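Local structure of putative adenosine kinase (Schistosoma mansoni, 3VAS) at residues V188-Y193 against P217-F222; P288-D293 against S297-F302; P33-I38 against D110-Y115. The protein probably phosphorylates adenosine to AMP, as an adenosine kinase of the ribokinase-like pfkB family, and is captured here with adenosine bound. One frame throughout, in Å; residues are numbered along the deposited sequence.

Contact 1: residues V188-Y193 against P217-F222; sequences VINTCY and PFLSQF
Ile189 and Leu219 bring the two backbones closest, their CA atoms 8.1 Å apart. The axes of helices 189-193 and 217-222 come no nearer than 12.7 Å and run at 66° to each other, so side chains alone bridge the gap. Asn190 OD1 lies 3.4 Å from Phe218 CE1, in the plane of the ring and at its edge; amide and ring approach from opposite directions and are nearly coplanar, their planes 11° apart. Phe218 CG sits between its own backbone N and carbonyl carbon (chi1 75°), a rotation that carries the ring toward Asn190 and leaves Leu219 CG against one ring face. Leu219 adds its CD2 methyl, 3.7 Å from Asn190 OD1 and 4.4 Å from Ile189 CB, the latter a loose apolar touch. Leu58 of strand 55-58 meets both Asn190 and Phe218, and the Phe218 side chain comes within about 5 Å of the bound adenosine, which places the contact beside the nucleoside pocket. No hydrogen bond joins the segments. An amide oxygen directed at the weakly positive C-H edge of a phenyl ring is probably mildly favourable, and the small buried area, 145 Å², suggests a light association between the start of helix 189-205 and the short helix 217-222.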
loop_
_atom_site.group_PDB
_atom_site.type_symbol
_atom_site.label_atom_id
_atom_site.label_comp_id
_atom_site.label_asym_id
_atom_site.label_seq_id
_atom_site.Cartn_x
_atom_site.Cartn_y
_atom_site.Cartn_z
ATOM N N VAL A 188 5.671 3.860 4.554
ATOM C CA VAL A 188 7.125 3.754 4.669
ATOM C C VAL A 188 7.757 5.046 5.200
ATOM O O VAL A 188 8.914 5.062 5.620
ATOM C CB VAL A 188 7.747 3.324 3.324
ATOM C CG1 VAL A 188 9.228 3.000 3.479
ATOM C CG2 VAL A 188 7.005 2.108 2.794
ATOM N N ILE A 189 6.979 6.125 5.202
ATOM C CA ILE A 189 7.408 7.377 5.814
ATOM C C ILE A 189 7.846 7.150 7.262
ATOM O O ILE A 189 8.830 7.741 7.714
ATOM C CB ILE A 189 6.293 8.449 5.744
ATOM C CG1 ILE A 189 6.134 8.949 4.304
ATOM C CG2 ILE A 189 6.596 9.616 6.673
ATOM C CD1 ILE A 189 4.869 9.750 4.056
ATOM N N ASN A 190 7.140 6.265 7.970
ATOM C CA ASN A 190 7.430 5.986 9.378
ATOM C C ASN A 190 8.677 5.127 9.611
ATOM O O ASN A 190 9.245 5.129 10.707
ATOM C CB ASN A 190 6.240 5.302 10.059
ATOM C CG ASN A 190 4.985 6.162 10.069
ATOM O OD1 ASN A 190 3.890 5.675 9.788
ATOM N ND2 ASN A 190 5.137 7.444 10.396
ATOM N N THR A 191 9.097 4.381 8.597
ATOM C CA THR A 191 10.155 3.399 8.800
ATOM C C THR A 191 11.473 3.770 8.128
ATOM O O THR A 191 12.543 3.563 8.701
ATOM C CB THR A 191 9.718 1.987 8.343
ATOM O OG1 THR A 191 9.254 2.044 6.988
ATOM C CG2 THR A 191 8.600 1.452 9.237
ATOM N N CYS A 192 11.404 4.311 6.915
ATOM C CA CYS A 192 12.618 4.647 6.183
ATOM C C CYS A 192 12.396 5.755 5.162
ATOM O O CYS A 192 12.532 5.541 3.956
ATOM C CB CYS A 192 13.171 3.406 5.483
ATOM S SG CYS A 192 14.826 3.626 4.820
ATOM N N TYR A 193 12.065 6.944 5.649
ATOM C CA TYR A 193 11.809 8.066 4.761
ATOM C C TYR A 193 13.017 8.400 3.888
ATOM O O TYR A 193 12.867 8.743 2.717
ATOM C CB TYR A 193 11.362 9.300 5.545
ATOM C CG TYR A 193 10.953 10.415 4.620
ATOM C CD1 TYR A 193 9.882 10.255 3.750
ATOM C CD2 TYR A 193 11.651 11.617 4.592
ATOM C CE1 TYR A 193 9.504 11.267 2.890
ATOM C CE2 TYR A 193 11.283 12.635 3.742
ATOM C CZ TYR A 193 10.210 12.455 2.891
ATOM O OH TYR A 193 9.843 13.461 2.036
ATOM N N PRO A 217 -5.091 8.101 6.859
ATOM C CA PRO A 217 -5.311 9.498 7.258
ATOM C C PRO A 217 -4.232 10.068 8.188
ATOM O O PRO A 217 -3.872 11.231 8.024
ATOM C CB PRO A 217 -6.669 9.449 7.972
ATOM C CG PRO A 217 -7.358 8.277 7.361
ATOM C CD PRO A 217 -6.266 7.260 7.147
ATOM N N PHE A 218 -3.718 9.279 9.129
ATOM C CA PHE A 218 -2.736 9.806 10.078
ATOM C C PHE A 218 -1.462 10.329 9.404
ATOM O O PHE A 218 -0.807 11.233 9.926
ATOM C CB PHE A 218 -2.419 8.811 11.215
ATOM C CG PHE A 218 -1.540 7.648 10.810
ATOM C CD1 PHE A 218 -0.154 7.769 10.806
ATOM C CD2 PHE A 218 -2.097 6.419 10.486
ATOM C CE1 PHE A 218 0.662 6.692 10.450
ATOM C CE2 PHE A 218 -1.289 5.335 10.133
ATOM C CZ PHE A 218 0.092 5.474 10.113
ATOM N N LEU A 219 -1.131 9.776 8.242
ATOM C CA LEU A 219 0.047 10.218 7.499
ATOM C C LEU A 219 -0.101 11.649 6.988
ATOM O O LEU A 219 0.817 12.456 7.121
ATOM C CB LEU A 219 0.357 9.265 6.341
ATOM C CG LEU A 219 0.855 7.878 6.760
ATOM C CD1 LEU A 219 0.816 6.924 5.579
ATOM C CD2 LEU A 219 2.261 7.949 7.363
ATOM N N SER A 220 -1.253 11.966 6.404
ATOM C CA SER A 220 -1.494 13.329 5.940
ATOM C C SER A 220 -1.606 14.322 7.093
ATOM O O SER A 220 -1.300 15.499 6.931
ATOM C CB SER A 220 -2.748 13.395 5.072
ATOM O OG SER A 220 -2.524 12.731 3.843
ATOM N N GLN A 221 -2.042 13.843 8.254
ATOM C CA GLN A 221 -2.233 14.711 9.416
ATOM C C GLN A 221 -0.930 14.984 10.165
ATOM O O GLN A 221 -0.634 16.129 10.497
ATOM C CB GLN A 221 -3.270 14.115 10.373
ATOM C CG GLN A 221 -4.652 13.937 9.756
ATOM C CD GLN A 221 -5.587 13.104 10.620
ATOM O OE1 GLN A 221 -5.151 12.212 11.349
ATOM N NE2 GLN A 221 -6.882 13.396 10.540
ATOM N N PHE A 222 -0.152 13.935 10.424
ATOM C CA PHE A 222 1.036 14.065 11.268
ATOM C C PHE A 222 2.348 14.016 10.499
ATOM O O PHE A 222 3.406 14.327 11.047
ATOM C CB PHE A 222 1.020 13.009 12.374
ATOM C CG PHE A 222 -0.219 13.054 13.217
ATOM C CD1 PHE A 222 -0.410 14.079 14.132
ATOM C CD2 PHE A 222 -1.205 12.088 13.079
ATOM C CE1 PHE A 222 -1.557 14.134 14.904
ATOM C CE2 PHE A 222 -2.353 12.136 13.848
ATOM C CZ PHE A 222 -2.531 13.161 14.762
#

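Contact 2: residues P288-D293 against S297-F302; sequences PLLYTD and SEIHQF
Strands 288-293 and 300-302 run antiparallel as a beta hairpin, their axes approaching to 4.4 Å and inclined at 144°. Two hydrogen-bonded pairs, Leu289 with Phe302 and Tyr291 with His300, flank the non-hydrogen-bonded pair of Leu290 and Gln301. The first pair is joined by Leu289 N to Phe302 O and Phe302 N to Leu289 O; the second exchanges bonds in the same way, and His300 N to Tyr291 O is the straightest of the four at 164°.

Side chains of Leu289, Tyr291, His300 and Phe302 share one face. Tyr291 CG lies between its backbone N and carbonyl carbon (chi1 69°), which swings the ring across the neighbouring strand and over His300. His300 CB sits over the tyrosine face, 3.7 Å from the ring centroid, a CH-pi contact, while the imidazole is turned obliquely, with CD2 3.4 Å from Tyr291 CE1. Phe302 CB meets the tyrosine ring at its edge and also packs 3.6 Å from Leu289 CD1, the leucine and phenylalanine lying side by side. Helix 336-351 covers this face, Leu340 touching both Tyr291 and Phe302; at the far end of the imidazole, His300 NE2 is hydrogen-bonded to Asp296 of the turn.

On the other face Leu290 CB rests 4.0 Å from Ile299 CG2, and its CD2 lies alongside Gln301 CG. Helix 257-267 packs here through His259, which touches Leu290 and Ile299. Beyond the last bridge the pairing passes from backbone to side chain: Thr292 OG1, also bonded to Arg263, donates to Glu298 O at 2.9 Å, arriving from above the carbonyl plane.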
loop_
_atom_site.group_PDB
_atom_site.type_symbol
_atom_site.label_atom_id
_atom_site.label_comp_id
_atom_site.label_asym_id
_atom_site.label_seq_id
_atom_site.Cartn_x
_atom_site.Cartn_y
_atom_site.Cartn_z
ATOM N N PRO A 288 -18.631 5.845 -6.974
ATOM C CA PRO A 288 -17.686 6.083 -8.070
ATOM C C PRO A 288 -16.360 6.673 -7.610
ATOM O O PRO A 288 -16.319 7.606 -6.799
ATOM C CB PRO A 288 -18.426 7.086 -8.952
ATOM C CG PRO A 288 -19.870 6.782 -8.715
ATOM C CD PRO A 288 -19.958 6.421 -7.261
ATOM N N LEU A 289 -15.273 6.105 -8.117
ATOM C CA LEU A 289 -13.951 6.624 -7.825
ATOM C C LEU A 289 -13.736 7.872 -8.662
ATOM O O LEU A 289 -14.385 8.058 -9.694
ATOM C CB LEU A 289 -12.872 5.569 -8.112
ATOM C CG LEU A 289 -12.679 5.038 -9.538
ATOM C CD1 LEU A 289 -11.774 5.945 -10.364
ATOM C CD2 LEU A 289 -12.118 3.627 -9.504
ATOM N N LEU A 290 -12.823 8.722 -8.210
ATOM C CA LEU A 290 -12.492 9.948 -8.915
ATOM C C LEU A 290 -11.088 9.835 -9.486
ATOM O O LEU A 290 -10.208 9.230 -8.875
ATOM C CB LEU A 290 -12.578 11.153 -7.969
ATOM C CG LEU A 290 -13.901 11.337 -7.224
ATOM C CD1 LEU A 290 -13.800 12.453 -6.201
ATOM C CD2 LEU A 290 -15.045 11.594 -8.204
ATOM N N TYR A 291 -10.882 10.412 -10.663
ATOM C CA TYR A 291 -9.539 10.545 -11.207
ATOM C C TYR A 291 -9.392 11.837 -11.999
ATOM O O TYR A 291 -10.361 12.362 -12.541
ATOM C CB TYR A 291 -9.153 9.332 -12.064
ATOM C CG TYR A 291 -9.912 9.190 -13.369
ATOM C CD1 TYR A 291 -9.450 9.787 -14.536
ATOM C CD2 TYR A 291 -11.078 8.438 -13.438
ATOM C CE1 TYR A 291 -10.140 9.649 -15.737
ATOM C CE2 TYR A 291 -11.773 8.297 -14.627
ATOM C CZ TYR A 291 -11.300 8.901 -15.771
ATOM O OH TYR A 291 -11.998 8.756 -16.949
ATOM N N THR A 292 -8.170 12.352 -12.036
ATOM C CA THR A 292 -7.831 13.517 -12.840
ATOM C C THR A 292 -6.327 13.490 -13.025
ATOM O O THR A 292 -5.642 12.641 -12.452
ATOM C CB THR A 292 -8.231 14.840 -12.139
ATOM O OG1 THR A 292 -8.054 15.952 -13.038
ATOM C CG2 THR A 292 -7.391 15.054 -10.883
ATOM N N ASP A 293 -5.813 14.408 -13.833
ATOM C CA ASP A 293 -4.377 14.624 -13.914
ATOM C C ASP A 293 -4.090 16.113 -14.081
ATOM O O ASP A 293 -5.005 16.899 -14.326
ATOM C CB ASP A 293 -3.749 13.800 -15.040
ATOM C CG ASP A 293 -4.359 14.097 -16.385
ATOM O OD1 ASP A 293 -3.899 15.054 -17.043
ATOM O OD2 ASP A 293 -5.301 13.375 -16.779
ATOM N N SER A 297 -8.603 19.717 -16.682
ATOM C CA SER A 297 -9.349 20.707 -15.909
ATOM C C SER A 297 -10.465 20.043 -15.107
ATOM O O SER A 297 -10.931 20.586 -14.106
ATOM C CB SER A 297 -9.936 21.784 -16.827
ATOM O OG SER A 297 -11.042 21.285 -17.568
ATOM N N GLU A 298 -10.880 18.859 -15.545
ATOM C CA GLU A 298 -12.035 18.193 -14.957
ATOM C C GLU A 298 -11.691 16.986 -14.085
ATOM O O GLU A 298 -10.638 16.355 -14.232
ATOM C CB GLU A 298 -13.013 17.769 -16.050
ATOM C CG GLU A 298 -13.668 18.928 -16.777
ATOM C CD GLU A 298 -14.531 18.467 -17.937
ATOM O OE1 GLU A 298 -14.133 17.509 -18.636
ATOM O OE2 GLU A 298 -15.610 19.061 -18.146
ATOM N N ILE A 299 -12.604 16.671 -13.177
ATOM C CA ILE A 299 -12.482 15.501 -12.325
ATOM C C ILE A 299 -13.547 14.476 -12.719
ATOM O O ILE A 299 -14.746 14.763 -12.668
ATOM C CB ILE A 299 -12.589 15.892 -10.835
ATOM C CG1 ILE A 299 -11.323 16.649 -10.412
ATOM C CG2 ILE A 299 -12.790 14.663 -9.966
ATOM C CD1 ILE A 299 -11.364 17.193 -9.011
ATOM N N HIS A 300 -13.107 13.292 -13.131
ATOM C CA HIS A 300 -14.016 12.287 -13.668
ATOM C C HIS A 300 -14.454 11.268 -12.621
ATOM O O HIS A 300 -13.664 10.856 -11.775
ATOM C CB HIS A 300 -13.362 11.544 -14.836
ATOM C CG HIS A 300 -12.774 12.444 -15.875
ATOM N ND1 HIS A 300 -13.548 13.198 -16.732
ATOM C CD2 HIS A 300 -11.486 12.711 -16.196
ATOM C CE1 HIS A 300 -12.761 13.892 -17.534
ATOM N NE2 HIS A 300 -11.505 13.612 -17.233
ATOM N N GLN A 301 -15.717 10.863 -12.694
ATOM C CA GLN A 301 -16.215 9.738 -11.921
ATOM C C GLN A 301 -16.096 8.464 -12.747
ATOM O O GLN A 301 -16.253 8.486 -13.966
ATOM C CB GLN A 301 -17.687 9.925 -11.567
ATOM C CG GLN A 301 -18.036 11.167 -10.793
ATOM C CD GLN A 301 -19.540 11.297 -10.611
ATOM O OE1 GLN A 301 -20.133 10.652 -9.744
ATOM N NE2 GLN A 301 -20.164 12.116 -11.446
ATOM N N PHE A 302 -15.834 7.352 -12.073
ATOM C CA PHE A 302 -15.789 6.052 -12.725
ATOM C C PHE A 302 -16.665 5.117 -11.911
ATOM O O PHE A 302 -16.376 4.845 -10.743
ATOM C CB PHE A 302 -14.349 5.545 -12.789
ATOM C CG PHE A 302 -14.197 4.181 -13.412
ATOM C CD1 PHE A 302 -14.053 4.041 -14.784
ATOM C CD2 PHE A 302 -14.170 3.039 -12.622
ATOM C CE1 PHE A 302 -13.896 2.792 -15.358
ATOM C CE2 PHE A 302 -14.015 1.785 -13.189
ATOM C CZ PHE A 302 -13.877 1.662 -14.560
#

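Contact 3: residues P33-I38 against D110-Y115; sequences PLLDII and DIQGKY. With ADN (adenosine), chain C.
The adenosine pocket of this ribokinase-like fold is lined in part by strand 34-38, in which Leu34 and Asp36 face the nucleoside and Leu35 between them meets helix 111-115. With CG anti to the backbone N (chi1 -177°), Leu35 reaches out to the helix, its two methyls dividing the work: CD2 lies 3.7 Å from Gln112 CG, while CD1 sits 3.7 Å from Tyr115 CE2, meeting the ring obliquely. Leucine and tyrosine side chains cross at about a right angle. Gln112 presents CG to the leucine; the bend at chi2 (85°) carries its amide off to one side. Tyr115 OH is hydrogen-bonded to Ala80 N on strand 77-81. Asp110 is the N-cap of the helix, its OD2 accepting from Gly113 N at 3.0 Å and also bonded to Thr138.

On the ligand side, Leu34 CD1 lies 3.5 Å from C4 of the adenine, and Asp36 grips both ribose hydroxyls with one carboxylate. Asn32, Gly82, Ala83, Asn86 and Asp320 add further hydrogen bonds to the nucleoside. Adenosine O2' reaches Asp36 OD1 at 2.4 Å, so short that the exact length is doubtful, and O3' donates to Asp36 OD2 at 2.5 Å.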
loop_
_atom_site.group_PDB
_atom_site.type_symbol
_atom_site.label_atom_id
_atom_site.label_comp_id
_atom_site.label_asym_id
_atom_site.label_seq_id
_atom_site.Cartn_x
_atom_site.Cartn_y
_atom_site.Cartn_z
ATOM N N PRO A 33 7.389 -5.199 5.650
ATOM C CA PRO A 33 6.794 -6.535 5.549
ATOM C C PRO A 33 6.259 -6.954 6.906
ATOM O O PRO A 33 7.011 -6.997 7.884
ATOM C CB PRO A 33 7.966 -7.414 5.103
ATOM C CG PRO A 33 9.182 -6.704 5.579
ATOM C CD PRO A 33 8.862 -5.234 5.683
ATOM N N LEU A 34 4.963 -7.232 6.971
ATOM C CA LEU A 34 4.303 -7.463 8.250
ATOM C C LEU A 34 3.466 -8.733 8.231
ATOM O O LEU A 34 2.973 -9.156 7.183
ATOM C CB LEU A 34 3.407 -6.272 8.605
ATOM C CG LEU A 34 4.034 -4.875 8.616
ATOM C CD1 LEU A 34 2.949 -3.802 8.670
ATOM C CD2 LEU A 34 5.002 -4.725 9.790
ATOM N N LEU A 35 3.301 -9.341 9.398
ATOM C CA LEU A 35 2.394 -10.469 9.521
ATOM C C LEU A 35 1.027 -9.963 9.969
ATOM O O LEU A 35 0.913 -9.293 10.998
ATOM C CB LEU A 35 2.937 -11.488 10.521
ATOM C CG LEU A 35 2.092 -12.752 10.681
ATOM C CD1 LEU A 35 2.261 -13.662 9.474
ATOM C CD2 LEU A 35 2.440 -13.480 11.965
ATOM N N ASP A 36 -0.006 -10.265 9.189
ATOM C CA ASP A 36 -1.376 -9.959 9.594
ATOM C C ASP A 36 -1.916 -11.035 10.531
ATOM O O ASP A 36 -1.807 -12.231 10.258
ATOM C CB ASP A 36 -2.297 -9.814 8.380
ATOM C CG ASP A 36 -2.045 -8.530 7.600
ATOM O OD1 ASP A 36 -1.262 -7.680 8.083
ATOM O OD2 ASP A 36 -2.643 -8.367 6.509
ATOM N N ILE A 37 -2.493 -10.602 11.645
ATOM C CA ILE A 37 -3.139 -11.522 12.563
ATOM C C ILE A 37 -4.629 -11.194 12.614
ATOM O O ILE A 37 -5.050 -10.268 13.302
ATOM C CB ILE A 37 -2.512 -11.454 13.960
ATOM C CG1 ILE A 37 -0.990 -11.583 13.856
ATOM C CG2 ILE A 37 -3.103 -12.528 14.870
ATOM C CD1 ILE A 37 -0.284 -11.598 15.199
ATOM N N ILE A 38 -5.416 -11.963 11.868
ATOM C CA ILE A 38 -6.824 -11.663 11.661
ATOM C C ILE A 38 -7.710 -12.413 12.644
ATOM O O ILE A 38 -7.694 -13.644 12.703
ATOM C CB ILE A 38 -7.247 -12.000 10.222
ATOM C CG1 ILE A 38 -6.266 -11.363 9.231
ATOM C CG2 ILE A 38 -8.678 -11.544 9.959
ATOM C CD1 ILE A 38 -6.492 -11.778 7.796
ATOM N N ASP A 110 13.190 -14.506 12.733
ATOM C CA ASP A 110 12.238 -15.394 13.376
ATOM C C ASP A 110 11.448 -16.159 12.320
ATOM O O ASP A 110 11.633 -15.944 11.120
ATOM C CB ASP A 110 11.301 -14.605 14.303
ATOM C CG ASP A 110 10.740 -13.340 13.649
ATOM O OD1 ASP A 110 10.290 -12.439 14.392
ATOM O OD2 ASP A 110 10.748 -13.243 12.402
ATOM N N ILE A 111 10.570 -17.050 12.765
ATOM C CA ILE A 111 9.798 -17.863 11.837
ATOM C C ILE A 111 8.825 -17.023 11.005
ATOM O O ILE A 111 8.573 -17.342 9.840
ATOM C CB ILE A 111 9.049 -19.006 12.553
ATOM C CG1 ILE A 111 8.509 -20.004 11.523
ATOM C CG2 ILE A 111 7.938 -18.457 13.450
ATOM C CD1 ILE A 111 7.730 -21.134 12.123
ATOM N N GLN A 112 8.302 -15.947 11.594
ATOM C CA GLN A 112 7.376 -15.059 10.894
ATOM C C GLN A 112 8.056 -14.434 9.685
ATOM O O GLN A 112 7.485 -14.385 8.590
ATOM C CB GLN A 112 6.843 -13.959 11.820
ATOM C CG GLN A 112 5.917 -14.448 12.934
ATOM C CD GLN A 112 6.669 -14.933 14.164
ATOM O OE1 GLN A 112 7.902 -15.013 14.170
ATOM N NE2 GLN A 112 5.926 -15.252 15.218
ATOM N N GLY A 113 9.285 -13.969 9.889
ATOM C CA GLY A 113 10.048 -13.354 8.820
ATOM C C GLY A 113 10.359 -14.353 7.724
ATOM O O GLY A 113 10.254 -14.043 6.535
ATOM N N LYS A 114 10.738 -15.564 8.126
ATOM C CA LYS A 114 11.058 -16.601 7.158
ATOM C C LYS A 114 9.820 -17.014 6.357
ATOM O O LYS A 114 9.905 -17.248 5.155
ATOM C CB LYS A 114 11.720 -17.813 7.826
ATOM C CG LYS A 114 12.236 -18.831 6.815
ATOM C CD LYS A 114 13.161 -19.863 7.433
ATOM C CE LYS A 114 13.781 -20.721 6.341
ATOM N NZ LYS A 114 14.746 -21.720 6.867
ATOM N N TYR A 115 8.672 -17.090 7.021
ATOM C CA TYR A 115 7.422 -17.383 6.325
ATOM C C TYR A 115 7.112 -16.315 5.268
ATOM O O TYR A 115 6.757 -16.639 4.131
ATOM C CB TYR A 115 6.258 -17.522 7.312
ATOM C CG TYR A 115 4.914 -17.196 6.700
ATOM C CD1 TYR A 115 4.331 -18.033 5.757
ATOM C CD2 TYR A 115 4.236 -16.041 7.055
ATOM C CE1 TYR A 115 3.104 -17.724 5.187
ATOM C CE2 TYR A 115 3.017 -15.724 6.494
ATOM C CZ TYR A 115 2.453 -16.564 5.562
ATOM O OH TYR A 115 1.233 -16.236 5.010
HETATM O "O5'" ADN C . -4.195 -2.514 3.341
HETATM C "C5'" ADN C . -4.236 -3.541 4.330
HETATM C "C4'" ADN C . -2.847 -3.968 4.735
HETATM O "O4'" ADN C . -2.161 -2.867 5.351
HETATM C "C3'" ADN C . -2.755 -5.124 5.738
HETATM O "O3'" ADN C . -2.298 -6.302 5.070
HETATM C "C2'" ADN C . -1.683 -4.665 6.752
HETATM O "O2'" ADN C . -0.663 -5.609 6.998
HETATM C "C1'" ADN C . -1.116 -3.397 6.110
HETATM N N9 ADN C . -0.644 -2.392 7.063
HETATM C C8 ADN C . -1.259 -1.983 8.156
HETATM N N7 ADN C . -0.388 -0.991 8.807
HETATM C C5 ADN C . 0.792 -0.851 8.016
HETATM C C6 ADN C . 1.929 -0.064 8.167
HETATM N N6 ADN C . 2.049 0.814 9.300
HETATM N N1 ADN C . 2.948 -0.137 7.225
HETATM C C2 ADN C . 2.838 -0.974 6.143
HETATM N N3 ADN C . 1.717 -1.747 5.992
HETATM C C4 ADN C . 0.686 -1.671 6.962
#

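Overall arrangement
Contact 3 includes residues that hold the adenosine directly, and the other two stand in graded relation to it. The centre of contact 1 lies about 22 Å from that of contact 3, their nearest atoms about 7 Å apart. It approaches the same pocket through Phe218, which lies about 5 Å from the ligand; Thr191 OG1 also bonds Asn32 OD1, and Asn32 ND2 in turn bonds the adenosine. Contact 2 is remote: its centre is about 25 Å from that of contact 1 and about 37 Å from that of contact 3, on the opposite side of the chain's centre from contact 3. No two of the contacts touch, and along the chain they follow the order 3, 1, 2.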